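Local coordinates for succinyl-CoA ligase (ADP-forming) subunit alpha (Methanosaeta concilii, PDB 6HXI), which belongs to the CoA-ligase family as an alpha subunit, carries a C-terminal region related to citrate synthase and binds coenzyme A, at residues N211-I216 with Y240-A245; K226-L231 with K249-P254. All blocks are in the same frame, centred on the assembly; numbering follows the deposited sequence.

Contact 1 of 2, residues N211-I216 with Y240-A245; sequences NMLDHI and YMIIQA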
loop_
_atom_site.group_PDB
_atom_site.type_symbol
_atom_site.label_atom_id
_atom_site.label_comp_id
_atom_site.label_asym_id
_atom_site.label_seq_id
_atom_site.Cartn_x
_atom_site.Cartn_y
_atom_site.Cartn_z
ATOM N N ASN B 211 -51.544 22.291 28.797
ATOM C CA ASN B 211 -52.665 21.545 29.341
ATOM C C ASN B 211 -53.632 21.214 28.220
ATOM O O ASN B 211 -53.534 21.791 27.135
ATOM C CB ASN B 211 -53.342 22.365 30.458
ATOM C CG ASN B 211 -52.475 22.422 31.704
ATOM O OD1 ASN B 211 -51.762 23.401 31.949
ATOM N ND2 ASN B 211 -52.417 21.312 32.449
ATOM N N MET B 212 -54.544 20.266 28.455
ATOM C CA MET B 212 -55.516 19.883 27.438
ATOM C C MET B 212 -56.357 21.072 26.987
ATOM O O MET B 212 -56.612 21.203 25.785
ATOM C CB MET B 212 -56.428 18.755 27.930
ATOM C CG MET B 212 -55.775 17.389 27.932
ATOM S SD MET B 212 -56.934 16.196 28.638
ATOM C CE MET B 212 -56.124 14.799 28.371
ATOM N N LEU B 213 -56.769 21.948 27.938
ATOM C CA LEU B 213 -57.606 23.123 27.643
ATOM C C LEU B 213 -56.982 24.070 26.632
ATOM O O LEU B 213 -57.715 24.595 25.803
ATOM C CB LEU B 213 -58.051 23.888 28.909
ATOM C CG LEU B 213 -59.039 25.062 28.682
ATOM C CD1 LEU B 213 -60.378 24.583 28.081
ATOM C CD2 LEU B 213 -59.240 25.869 29.951
ATOM N N ASP B 214 -55.642 24.260 26.663
ATOM C CA ASP B 214 -54.927 25.127 25.714
ATOM C C ASP B 214 -55.314 24.735 24.282
ATOM O O ASP B 214 -55.787 25.591 23.514
ATOM C CB ASP B 214 -53.396 25.022 25.911
ATOM C CG ASP B 214 -52.882 25.301 27.317
ATOM O OD1 ASP B 214 -53.717 25.529 28.226
ATOM O OD2 ASP B 214 -51.642 25.280 27.513
ATOM N N HIS B 215 -55.190 23.410 23.971
ATOM C CA HIS B 215 -55.524 22.814 22.685
ATOM C C HIS B 215 -57.013 22.820 22.431
ATOM O O HIS B 215 -57.389 23.164 21.321
ATOM C CB HIS B 215 -54.902 21.425 22.523
ATOM C CG HIS B 215 -53.425 21.429 22.817
ATOM N ND1 HIS B 215 -52.512 21.950 21.918
ATOM C CD2 HIS B 215 -52.767 21.055 23.935
ATOM C CE1 HIS B 215 -51.328 21.858 22.502
ATOM N NE2 HIS B 215 -51.426 21.318 23.713
ATOM N N ILE B 216 -57.866 22.524 23.456
ATOM C CA ILE B 216 -59.331 22.537 23.312
ATOM C C ILE B 216 -59.826 23.937 22.906
ATOM O O ILE B 216 -60.719 24.052 22.049
ATOM C CB ILE B 216 -60.086 21.952 24.547
ATOM C CG1 ILE B 216 -59.839 20.433 24.657
ATOM C CG2 ILE B 216 -61.604 22.247 24.473
ATOM C CD1 ILE B 216 -60.364 19.729 25.919
ATOM N N TYR B 240 -60.340 19.498 35.130
ATOM C CA TYR B 240 -61.173 20.482 35.816
ATOM C C TYR B 240 -61.057 21.873 35.180
ATOM O O TYR B 240 -61.907 22.718 35.433
ATOM C CB TYR B 240 -60.914 20.490 37.336
ATOM C CG TYR B 240 -61.427 19.230 37.993
ATOM C CD1 TYR B 240 -62.785 19.060 38.252
ATOM C CD2 TYR B 240 -60.563 18.181 38.307
ATOM C CE1 TYR B 240 -63.272 17.879 38.812
ATOM C CE2 TYR B 240 -61.037 17.005 38.884
ATOM C CZ TYR B 240 -62.394 16.853 39.121
ATOM O OH TYR B 240 -62.866 15.696 39.679
ATOM N N MET B 241 -60.038 22.097 34.319
ATOM C CA MET B 241 -59.901 23.360 33.585
ATOM C C MET B 241 -60.936 23.344 32.463
ATOM O O MET B 241 -61.554 24.375 32.182
ATOM C CB MET B 241 -58.489 23.538 32.994
ATOM C CG MET B 241 -57.411 23.808 34.027
ATOM S SD MET B 241 -55.730 23.516 33.396
ATOM C CE MET B 241 -55.544 24.964 32.309
ATOM N N ILE B 242 -61.145 22.148 31.864
ATOM C CA ILE B 242 -62.082 21.896 30.764
ATOM C C ILE B 242 -63.501 22.022 31.256
ATOM O O ILE B 242 -64.276 22.764 30.659
ATOM C CB ILE B 242 -61.814 20.534 30.050
ATOM C CG1 ILE B 242 -60.333 20.429 29.561
ATOM C CG2 ILE B 242 -62.804 20.296 28.893
ATOM C CD1 ILE B 242 -59.788 19.032 29.575
ATOM N N ILE B 243 -63.832 21.322 32.351
ATOM C CA ILE B 243 -65.161 21.323 32.987
ATOM C C ILE B 243 -65.573 22.753 33.381
ATOM O O ILE B 243 -66.731 23.129 33.172
ATOM C CB ILE B 243 -65.171 20.304 34.173
ATOM C CG1 ILE B 243 -65.041 18.846 33.649
ATOM C CG2 ILE B 243 -66.381 20.470 35.108
ATOM C CD1 ILE B 243 -64.303 17.878 34.603
ATOM N N GLN B 244 -64.614 23.561 33.890
ATOM C CA GLN B 244 -64.878 24.958 34.260
ATOM C C GLN B 244 -65.117 25.809 33.018
ATOM O O GLN B 244 -65.995 26.671 33.044
ATOM C CB GLN B 244 -63.753 25.551 35.116
ATOM C CG GLN B 244 -64.196 26.818 35.860
ATOM C CD GLN B 244 -63.418 27.065 37.125
ATOM O OE1 GLN B 244 -62.218 27.376 37.104
ATOM N NE2 GLN B 244 -64.106 26.965 38.256
ATOM N N ALA B 245 -64.363 25.540 31.924
ATOM C CA ALA B 245 -64.525 26.254 30.658
ATOM C C ALA B 245 -65.853 25.885 29.985
ATOM O O ALA B 245 -66.496 26.742 29.383
ATOM C CB ALA B 245 -63.357 25.964 29.744
#
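Leu213 rests on one turn of helix 239-247, between Met241 and Ala245. Its CG lies anti to the backbone N (chi1 -175°), which turns both methyl groups to the partner helix. CD1 meets Ala245 CB at 3.7 Å. CD2 sits 3.9 Å from Met241 CB and also approaches the carbonyl O of Met241, a backbone atom already bonded to Ala245 N within the helix. Leu213 CB adds looser contacts with Met241 CB and Ile242 CG1.

Ile242 fills the inner side. It leaves its backbone pointing past the other helix, but CG1 and CD1 turn back to it. Ile242 CG1 lies 3.7 Å from Ile216 CD1, and the two side chains cross at about a right angle. Ile242 CD1 is 3.8 Å from Met212 CB. Beyond this pair, Phe294 of helix 287-297 packs on Ile242, and Val175 of strand 172-176 packs on Met212 and Ile216.

Met241 works at the outer end. A bend at its last torsion (chi3 73°) brings the sulfur and methyl against Asn211. Met241 SD is 3.8 Å from Asn211 CG, and Met241 CE is 3.9 Å from Asn211 CB. The two side chains cross at about a right angle. Asn211 ND2 is hydrogen-bonded to Asp238 OD2, and Tyr126 of the neighbouring citrate lyase chain also packs on Asn211.

The contact is mostly apolar, with the Asn211 amide as the polar exception among the side chains. The axes of 212-216 and 240-245 approach to 9.4 Å, with 42° between their directions. Two helices packed side by side next to a largely parallel sheet, with strand 227-233 between them in sequence, are characteristic of the layered alpha/beta domain of the CoA-ligase family.

Contact 2 of 2, residues K226-L231 with K249-P254; sequences KMIACL and KKITKP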
loop_
_atom_site.group_PDB
_atom_site.type_symbol
_atom_site.label_atom_id
_atom_site.label_comp_id
_atom_site.label_asym_id
_atom_site.label_seq_id
_atom_site.Cartn_x
_atom_site.Cartn_y
_atom_site.Cartn_z
ATOM N N LYS B 226 -65.712 21.098 14.043
ATOM C CA LYS B 226 -67.116 21.173 14.474
ATOM C C LYS B 226 -67.351 20.259 15.700
ATOM O O LYS B 226 -68.402 20.315 16.331
ATOM C CB LYS B 226 -68.052 20.734 13.322
ATOM C CG LYS B 226 -67.645 21.186 11.919
ATOM C CD LYS B 226 -67.880 22.667 11.664
ATOM C CE LYS B 226 -67.540 23.046 10.249
ATOM N NZ LYS B 226 -67.570 24.515 10.074
ATOM N N MET B 227 -66.364 19.420 16.034
ATOM C CA MET B 227 -66.482 18.432 17.099
ATOM C C MET B 227 -65.196 18.347 17.919
ATOM O O MET B 227 -64.106 18.310 17.337
ATOM C CB MET B 227 -66.716 17.094 16.398
ATOM C CG MET B 227 -67.623 16.176 17.097
ATOM S SD MET B 227 -67.714 14.681 16.093
ATOM C CE MET B 227 -67.463 13.501 17.335
ATOM N N ILE B 228 -65.310 18.296 19.267
ATOM C CA ILE B 228 -64.135 18.146 20.148
ATOM C C ILE B 228 -64.216 16.801 20.896
ATOM O O ILE B 228 -65.292 16.374 21.291
ATOM C CB ILE B 228 -63.852 19.365 21.085
ATOM C CG1 ILE B 228 -63.975 20.721 20.321
ATOM C CG2 ILE B 228 -62.462 19.237 21.757
ATOM C CD1 ILE B 228 -64.075 21.997 21.194
ATOM N N ALA B 229 -63.100 16.091 20.998
ATOM C CA ALA B 229 -63.058 14.801 21.684
ATOM C C ALA B 229 -61.830 14.751 22.567
ATOM O O ALA B 229 -60.751 15.128 22.116
ATOM C CB ALA B 229 -63.019 13.668 20.667
ATOM N N CYS B 230 -61.973 14.319 23.829
ATOM C CA CYS B 230 -60.782 14.189 24.664
ATOM C C CYS B 230 -60.791 12.957 25.543
ATOM O O CYS B 230 -61.835 12.402 25.853
ATOM C CB CYS B 230 -60.475 15.450 25.460
ATOM S SG CYS B 230 -61.635 15.790 26.780
ATOM N N LEU B 231 -59.599 12.499 25.875
ATOM C CA LEU B 231 -59.372 11.321 26.691
ATOM C C LEU B 231 -58.354 11.681 27.769
ATOM O O LEU B 231 -57.198 11.926 27.460
ATOM C CB LEU B 231 -58.850 10.186 25.790
ATOM C CG LEU B 231 -58.742 8.786 26.384
ATOM C CD1 LEU B 231 -60.112 8.197 26.674
ATOM C CD2 LEU B 231 -57.941 7.864 25.442
ATOM N N LYS B 249 -69.356 28.505 29.505
ATOM C CA LYS B 249 -69.751 28.573 28.088
ATOM C C LYS B 249 -68.588 28.990 27.145
ATOM O O LYS B 249 -68.833 29.573 26.088
ATOM C CB LYS B 249 -71.000 29.461 27.898
ATOM C CG LYS B 249 -72.303 28.824 28.360
ATOM C CD LYS B 249 -73.504 29.714 27.995
ATOM C CE LYS B 249 -74.792 29.228 28.598
ATOM N NZ LYS B 249 -75.875 30.250 28.506
ATOM N N LYS B 250 -67.330 28.658 27.526
ATOM C CA LYS B 250 -66.125 28.948 26.740
ATOM C C LYS B 250 -65.926 27.899 25.633
ATOM O O LYS B 250 -65.167 28.139 24.693
ATOM C CB LYS B 250 -64.882 29.044 27.643
ATOM C CG LYS B 250 -64.867 30.271 28.549
ATOM C CD LYS B 250 -63.647 30.281 29.464
ATOM C CE LYS B 250 -63.627 31.478 30.375
ATOM N NZ LYS B 250 -63.062 32.663 29.688
ATOM N N ILE B 251 -66.614 26.736 25.759
ATOM C CA ILE B 251 -66.614 25.626 24.801
ATOM C C ILE B 251 -68.072 25.386 24.395
ATOM O O ILE B 251 -68.833 24.776 25.147
ATOM C CB ILE B 251 -65.937 24.331 25.350
ATOM C CG1 ILE B 251 -64.503 24.584 25.857
ATOM C CG2 ILE B 251 -65.986 23.175 24.314
ATOM C CD1 ILE B 251 -64.067 23.614 26.933
ATOM N N THR B 252 -68.451 25.891 23.212
ATOM C CA THR B 252 -69.809 25.784 22.660
ATOM C C THR B 252 -69.978 24.571 21.735
ATOM O O THR B 252 -71.095 24.070 21.594
ATOM C CB THR B 252 -70.235 27.095 21.985
ATOM O OG1 THR B 252 -69.427 27.324 20.829
ATOM C CG2 THR B 252 -70.173 28.294 22.932
ATOM N N LYS B 253 -68.877 24.112 21.100
ATOM C CA LYS B 253 -68.862 22.946 20.206
ATOM C C LYS B 253 -69.101 21.682 21.025
ATOM O O LYS B 253 -68.672 21.661 22.184
ATOM C CB LYS B 253 -67.523 22.846 19.467
ATOM C CG LYS B 253 -67.444 23.776 18.277
ATOM C CD LYS B 253 -66.031 23.942 17.751
ATOM C CE LYS B 253 -65.967 25.235 16.990
ATOM N NZ LYS B 253 -64.628 25.493 16.449
ATOM N N PRO B 254 -69.790 20.634 20.486
ATOM C CA PRO B 254 -70.012 19.424 21.302
ATOM C C PRO B 254 -68.695 18.718 21.635
ATOM O O PRO B 254 -67.851 18.543 20.761
ATOM C CB PRO B 254 -70.984 18.589 20.463
ATOM C CG PRO B 254 -70.798 19.061 19.078
ATOM C CD PRO B 254 -70.374 20.492 19.133
#
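Pro254 and Ile228 form the tight centre of this contact. The backbone N of Ile228 gives a hydrogen bond to Pro254 O at 3.0 Å. It is nearly straight, with 171° at the hydrogen, and it arrives almost in line with the carbonyl. The bond joins the start of strand 227-233 to the residue just before strand 255-260. Beside it, the CD and CG corner of the proline ring lies against the Lys226 carbonyl oxygen. Pro254 CD is 3.4 Å from Lys226 O, and CG of the same ring is 3.9 Å from that oxygen.

The side chain of Ile228 extends the close packing toward the loop. With CG1 beside the backbone N (chi1 -45°), its CD1 reaches forward to two residues. Ile228 CD1 lies 3.8 Å from Ile251 CG2, the two side chains meeting at a slant. It also lies 3.9 Å from Lys253 CB, where the side chains cross at about a right angle.

The outer side is looser, and the two lysines there are partly exposed to solvent. Lys253 CG stays 4.1 Å from Lys226 O, and from there the extended lysine runs on to the carbonyl oxygens of Tyr219, Asn222 and Ile225. Three acceptors thus hold its ammonium group around the end of helix 212-221. The CB of Lys226 points away from the loop, and its NZ bonds to Pro223 O.

Strand 227-233 lies between strands 172-176 and 255-260, and is parallel to both. A further backbone hydrogen bond between Ile228 and Val256 carries the pairing into strand 255-260. Helix 308-322 lies on one side, where Val315 packs on both Met227 and Pro254.

In the fold
The segments of the two contacts alternate along the chain: helix 212-221, strand 227-233, helix 239-247, then the loop into strand 255-260. Strand 227-233, helix 239-247 and strand 255-260 make a beta-alpha-beta unit, its strands parallel neighbours in the sheet. The contact centres lie 10 Å apart. Ile251 of contact 2 joins them, because its CD1 is 3.7 Å from both Ala245 CB and Ile216 CG2 of contact 1. Ala245 O and Lys250 N, 2.8 Å apart, probably form a hydrogen bond where the helix runs into the loop. Neither contact contains a residue of the coenzyme A pocket; the side chain of Met212 is about 13 Å from a bound coenzyme A.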